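Local coordinates for polyketide biosynthesis 3-hydroxy-3-methylglutaryl-ACP synthase PksG (Bacillus subtilis, PDB 4YXQ), which catalyses the aldol condensation of acetyl-AcpK with a beta-ketothioester polyketide intermediate on the way to the antibiotic bacillaene, at residues R73-I78 with P134-L139; M123-I128 with V175-N180. All coordinates share one frame; numbering follows the deposited sequence.

From the N terminus the chain lays down strand 5-12 early and strand 74-80 later, then passes through strand 106-111 and enters helix 116-130. Contact 1 closes the loop that follows R73-I78 when P134-L139 joins the sheet beside it. Contact 2 starts within that loop, at M123-I128, and closes only after contact 1, when strand 171-178 arrives, so the two closures cross along the chain. Strands 137-144 and 171-178 are neighbours in the sheet: A138 O lies 2.8 Å from V177 N, a probable hydrogen bond. The E179 side chain of contact 2 also reaches the G135 region of contact 1. Together they tie three adjacent strands to the helix that covers them.

Contact 1. Residues R73-I78 with P134-L139; sequences RIELLI and PGAKAL
I74 and L77 pair in parallel with K137 and L139, but two steps along P134-L139 match three along R73-I78, so the register slips by one at a beta bulge around E75 and L76. The strand axes approach to 4.7 Å at an angle of 30°. Four backbone bonds join them: K137 N gives to R73 O, E75 N to K137 O, L139 N to L76 O at 2.8 Å, and I78 N to L139 O. This is the pairing of strands 74-80 and 137-144 within the 3-2-4-5-1 sheet order of a thiolase-fold half; strand 106-111 flanks 74-80 on its other edge. On one face L77 and L139 run alongside each other in the same direction, with CD1 of L77 4.0 Å from CD2 of L139, and I74 CG2 reaches L139 CB. Across the sheet, L76 CB rests 3.7 Å from A138 CB. L76 and A136 also touch F127 of helix 116-130. At the start of the pair the R73 guanidinium is modelled with one face over the G135-A136 peptide, its chain bent at chi2 (-57°) and chi3, though it sits too close to P134 and its exact position is doubtful; it forms a salt bridge to E75. E75 OE1 has further partners in R234 and Y193 of the second subunit; beside it, 3.5 Å away, is A136 CB.

Contact 2. Residues M123-I128 with V175-N180; sequences MAVNFI and VLVGEN
I128 does most of the touching here, spreading its branches along three consecutive residues, V177, G178 and E179. The helix segment runs in nearly the same direction as strand 175-178, at 27°, with the two axes 8.1 Å apart, and no hydrogen bond joins them: the contact is van der Waals packing, of side chains on side chains and on the strand backbone. The tight part lies at the end of the strand. I128 CG1 comes down on G178 CA at 3.8 Å, a close approach to the backbone of the strand. I128 CG2, placed anti to the backbone N, meets E179 CG at the same distance. CD1, at the end of the CG1 branch of I128, lies across V177, 3.9 Å from its O and 4.0 Å from its CG1. One turn earlier the fit is looser. With CG1 of V177 anti to the backbone N (chi1 -178°), V177 CG2 faces A124 CB at 4.1 Å, while CG1, already against I128, reaches V125 CG2 only at 4.4 Å. The side nearer to solvent belongs to E179, which is partly exposed. Only its aliphatic CG packs on the helix; the extended chain carries the carboxylate onward, and OE2 takes a hydrogen bond from G135 N. Other helix side chains meet the second subunit: M123 packs on F108, and F127 on Y193, of that subunit; F127 also packs on E75 of its own chain. Helix 116-130 follows C114, the nucleophile by similarity, and connects strand 106-111 to strand 137-144; a helix laid on its sheet through small and branched apolar side chains in this way belongs to the beta-alpha-beta layering of the thiolase fold.

Contact 1. Residues R73-I78 with P134-L139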
loop_
_atom_site.group_PDB
_atom_site.type_symbol
_atom_site.label_atom_id
_atom_site.label_comp_id
_atom_site.label_asym_id
_atom_site.label_seq_id
_atom_site.Cartn_x
_atom_site.Cartn_y
_atom_site.Cartn_z
ATOM N N ARG A 73 -6.328 -10.395 -19.061
ATOM C CA ARG A 73 -5.333 -11.039 -18.207
ATOM C C ARG A 73 -4.712 -10.115 -17.167
ATOM O O ARG A 73 -4.020 -10.579 -16.275
ATOM C CB ARG A 73 -4.224 -11.713 -19.030
ATOM C CG ARG A 73 -4.728 -12.766 -20.023
ATOM C CD ARG A 73 -5.537 -13.885 -19.371
ATOM N NE ARG A 73 -4.642 -14.977 -18.994
ATOM C CZ ARG A 73 -4.350 -15.359 -17.756
ATOM N NH1 ARG A 73 -4.897 -14.785 -16.693
ATOM N NH2 ARG A 73 -3.506 -16.349 -17.579
ATOM N N ILE A 74 -4.985 -8.813 -17.237
ATOM C CA ILE A 74 -4.612 -7.922 -16.143
ATOM C C ILE A 74 -5.430 -8.256 -14.900
ATOM O O ILE A 74 -6.621 -8.001 -14.837
ATOM C CB ILE A 74 -4.748 -6.443 -16.511
ATOM C CG1 ILE A 74 -3.696 -6.100 -17.579
ATOM C CG2 ILE A 74 -4.525 -5.582 -15.282
ATOM C CD1 ILE A 74 -3.919 -4.772 -18.268
ATOM N N GLU A 75 -4.736 -8.817 -13.915
ATOM C CA GLU A 75 -5.348 -9.378 -12.704
ATOM C C GLU A 75 -4.830 -8.752 -11.408
ATOM O O GLU A 75 -5.174 -9.194 -10.316
ATOM C CB GLU A 75 -5.100 -10.891 -12.677
ATOM C CG GLU A 75 -5.964 -11.652 -13.657
ATOM C CD GLU A 75 -5.627 -13.124 -13.698
ATOM O OE1 GLU A 75 -5.066 -13.681 -12.723
ATOM O OE2 GLU A 75 -5.908 -13.740 -14.737
ATOM N N LEU A 76 -3.993 -7.739 -11.531
ATOM C CA LEU A 76 -3.429 -7.052 -10.385
ATOM C C LEU A 76 -3.203 -5.621 -10.795
ATOM O O LEU A 76 -2.498 -5.351 -11.772
ATOM C CB LEU A 76 -2.093 -7.691 -10.006
ATOM C CG LEU A 76 -1.314 -7.055 -8.858
ATOM C CD1 LEU A 76 -2.126 -7.094 -7.555
ATOM C CD2 LEU A 76 0.005 -7.810 -8.707
ATOM N N LEU A 77 -3.808 -4.698 -10.057
ATOM C CA LEU A 77 -3.648 -3.262 -10.286
ATOM C C LEU A 77 -3.252 -2.643 -8.978
ATOM O O LEU A 77 -4.049 -2.524 -8.065
ATOM C CB LEU A 77 -4.943 -2.674 -10.796
ATOM C CG LEU A 77 -5.034 -1.179 -10.821
ATOM C CD1 LEU A 77 -4.062 -0.563 -11.789
ATOM C CD2 LEU A 77 -6.415 -0.775 -11.252
ATOM N N ILE A 78 -1.993 -2.263 -8.887
ATOM C CA ILE A 78 -1.481 -1.597 -7.742
ATOM C C ILE A 78 -1.198 -0.164 -8.121
ATOM O O ILE A 78 -0.490 0.088 -9.096
ATOM C CB ILE A 78 -0.152 -2.233 -7.337
ATOM C CG1 ILE A 78 -0.374 -3.711 -7.029
ATOM C CG2 ILE A 78 0.459 -1.478 -6.170
ATOM C CD1 ILE A 78 0.896 -4.500 -6.749
ATOM N N PRO A 134 -0.939 -18.412 -14.230
ATOM C CA PRO A 134 -0.093 -18.415 -15.387
ATOM C C PRO A 134 -0.685 -17.579 -16.478
ATOM O O PRO A 134 -1.865 -17.714 -16.752
ATOM C CB PRO A 134 -0.068 -19.893 -15.795
ATOM C CG PRO A 134 -0.306 -20.647 -14.521
ATOM C CD PRO A 134 -1.303 -19.782 -13.801
ATOM N N GLY A 135 0.143 -16.774 -17.139
ATOM C CA GLY A 135 -0.298 -15.906 -18.233
ATOM C C GLY A 135 -0.882 -14.588 -17.764
ATOM O O GLY A 135 -1.148 -13.714 -18.578
ATOM N N ALA A 136 -1.069 -14.425 -16.450
ATOM C CA ALA A 136 -1.616 -13.182 -15.929
ATOM C C ALA A 136 -0.605 -12.071 -16.078
ATOM O O ALA A 136 0.587 -12.313 -16.197
ATOM C CB ALA A 136 -2.025 -13.323 -14.455
ATOM N N LYS A 137 -1.119 -10.848 -16.096
ATOM C CA LYS A 137 -0.336 -9.622 -16.147
ATOM C C LYS A 137 -0.720 -8.798 -14.941
ATOM O O LYS A 137 -1.746 -9.044 -14.311
ATOM C CB LYS A 137 -0.695 -8.822 -17.387
ATOM C CG LYS A 137 -0.181 -9.372 -18.701
ATOM C CD LYS A 137 -0.966 -8.795 -19.884
ATOM C CE LYS A 137 -0.210 -8.836 -21.221
ATOM N NZ LYS A 137 0.523 -10.107 -21.460
ATOM N N ALA A 138 0.086 -7.794 -14.633
ATOM C CA ALA A 138 -0.231 -6.804 -13.619
ATOM C C ALA A 138 0.080 -5.418 -14.179
ATOM O O ALA A 138 0.828 -5.290 -15.148
ATOM C CB ALA A 138 0.627 -7.047 -12.406
ATOM N N LEU A 139 -0.512 -4.410 -13.564
ATOM C CA LEU A 139 -0.375 -3.045 -13.966
ATOM C C LEU A 139 -0.069 -2.243 -12.712
ATOM O O LEU A 139 -0.861 -2.228 -11.766
ATOM C CB LEU A 139 -1.676 -2.526 -14.571
ATOM C CG LEU A 139 -1.701 -1.070 -15.079
ATOM C CD1 LEU A 139 -0.659 -0.878 -16.152
ATOM C CD2 LEU A 139 -3.052 -0.665 -15.647
#

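Contact 2. Residues M123-I128 with V175-N180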
loop_
_atom_site.group_PDB
_atom_site.type_symbol
_atom_site.label_atom_id
_atom_site.label_comp_id
_atom_site.label_asym_id
_atom_site.label_seq_id
_atom_site.Cartn_x
_atom_site.Cartn_y
_atom_site.Cartn_z
ATOM N N MET A 123 6.236 -6.352 -5.959
ATOM C CA MET A 123 5.159 -7.263 -5.649
ATOM C C MET A 123 4.570 -7.819 -6.958
ATOM O O MET A 123 4.302 -9.020 -7.075
ATOM C CB MET A 123 4.086 -6.603 -4.780
ATOM C CG MET A 123 4.446 -6.220 -3.334
ATOM S SD MET A 123 5.687 -7.178 -2.389
ATOM C CE MET A 123 5.460 -8.903 -2.989
ATOM N N ALA A 124 4.394 -6.957 -7.970
ATOM C CA ALA A 124 3.854 -7.409 -9.266
ATOM C C ALA A 124 4.736 -8.486 -9.920
ATOM O O ALA A 124 4.221 -9.499 -10.423
ATOM C CB ALA A 124 3.647 -6.235 -10.202
ATOM N N VAL A 125 6.042 -8.250 -9.932
ATOM C CA VAL A 125 7.012 -9.209 -10.420
ATOM C C VAL A 125 6.849 -10.586 -9.746
ATOM O O VAL A 125 6.869 -11.637 -10.399
ATOM C CB VAL A 125 8.427 -8.651 -10.199
ATOM C CG1 VAL A 125 9.493 -9.736 -10.325
ATOM C CG2 VAL A 125 8.717 -7.524 -11.188
ATOM N N ASN A 126 6.681 -10.571 -8.429
ATOM C CA ASN A 126 6.506 -11.815 -7.665
ATOM C C ASN A 126 5.178 -12.522 -7.968
ATOM O O ASN A 126 5.098 -13.756 -7.933
ATOM C CB ASN A 126 6.695 -11.558 -6.174
ATOM C CG ASN A 126 8.133 -11.190 -5.828
ATOM O OD1 ASN A 126 9.024 -11.359 -6.626
ATOM N ND2 ASN A 126 8.355 -10.682 -4.625
ATOM N N PHE A 127 4.155 -11.768 -8.326
ATOM C CA PHE A 127 2.905 -12.366 -8.804
ATOM C C PHE A 127 3.185 -13.178 -10.061
ATOM O O PHE A 127 2.804 -14.330 -10.152
ATOM C CB PHE A 127 1.873 -11.258 -9.064
ATOM C CG PHE A 127 0.579 -11.740 -9.660
ATOM C CD1 PHE A 127 -0.111 -12.820 -9.126
ATOM C CD2 PHE A 127 0.031 -11.090 -10.764
ATOM C CE1 PHE A 127 -1.324 -13.257 -9.676
ATOM C CE2 PHE A 127 -1.165 -11.528 -11.324
ATOM C CZ PHE A 127 -1.847 -12.601 -10.763
ATOM N N ILE A 128 3.880 -12.572 -11.022
ATOM C CA ILE A 128 4.261 -13.267 -12.241
ATOM C C ILE A 128 5.151 -14.487 -11.944
ATOM O O ILE A 128 4.821 -15.599 -12.352
ATOM C CB ILE A 128 4.944 -12.327 -13.257
ATOM C CG1 ILE A 128 3.922 -11.630 -14.149
ATOM C CG2 ILE A 128 5.753 -13.117 -14.249
ATOM C CD1 ILE A 128 3.168 -10.518 -13.494
ATOM N N VAL A 175 3.012 0.956 -15.630
ATOM C CA VAL A 175 3.956 -0.071 -15.959
ATOM C C VAL A 175 3.211 -1.358 -16.059
ATOM O O VAL A 175 2.698 -1.835 -15.079
ATOM C CB VAL A 175 4.995 -0.215 -14.839
ATOM C CG1 VAL A 175 6.034 -1.259 -15.229
ATOM C CG2 VAL A 175 5.686 1.114 -14.584
ATOM N N LEU A 176 3.166 -1.931 -17.237
ATOM C CA LEU A 176 2.506 -3.228 -17.437
ATOM C C LEU A 176 3.566 -4.289 -17.266
ATOM O O LEU A 176 4.588 -4.237 -17.934
ATOM C CB LEU A 176 1.930 -3.331 -18.840
ATOM C CG LEU A 176 1.185 -4.607 -19.197
ATOM C CD1 LEU A 176 -0.156 -4.663 -18.509
ATOM C CD2 LEU A 176 0.976 -4.671 -20.709
ATOM N N VAL A 177 3.314 -5.220 -16.365
ATOM C CA VAL A 177 4.262 -6.254 -15.990
ATOM C C VAL A 177 3.702 -7.603 -16.423
ATOM O O VAL A 177 2.510 -7.882 -16.247
ATOM C CB VAL A 177 4.425 -6.291 -14.459
ATOM C CG1 VAL A 177 5.438 -7.330 -14.054
ATOM C CG2 VAL A 177 4.829 -4.924 -13.928
ATOM N N GLY A 178 4.569 -8.464 -16.934
ATOM C CA GLY A 178 4.150 -9.765 -17.440
ATOM C C GLY A 178 5.292 -10.681 -17.832
ATOM O O GLY A 178 6.464 -10.398 -17.550
ATOM N N GLU A 179 4.931 -11.749 -18.537
ATOM C CA GLU A 179 5.830 -12.884 -18.799
ATOM C C GLU A 179 6.725 -12.759 -20.042
ATOM O O GLU A 179 7.593 -13.599 -20.222
ATOM C CB GLU A 179 5.004 -14.191 -18.864
ATOM C CG GLU A 179 4.321 -14.497 -17.543
ATOM C CD GLU A 179 3.544 -15.806 -17.505
ATOM O OE1 GLU A 179 3.580 -16.573 -18.501
ATOM O OE2 GLU A 179 2.895 -16.065 -16.463
ATOM N N ASN A 180 6.510 -11.730 -20.884
ATOM C CA ASN A 180 7.381 -11.429 -22.058
ATOM C C ASN A 180 7.920 -10.009 -21.997
ATOM O O ASN A 180 7.614 -9.157 -22.824
ATOM C CB ASN A 180 6.634 -11.636 -23.358
ATOM C CG ASN A 180 6.258 -13.083 -23.567
ATOM O OD1 ASN A 180 7.101 -13.919 -23.946
ATOM N ND2 ASN A 180 4.989 -13.403 -23.302
#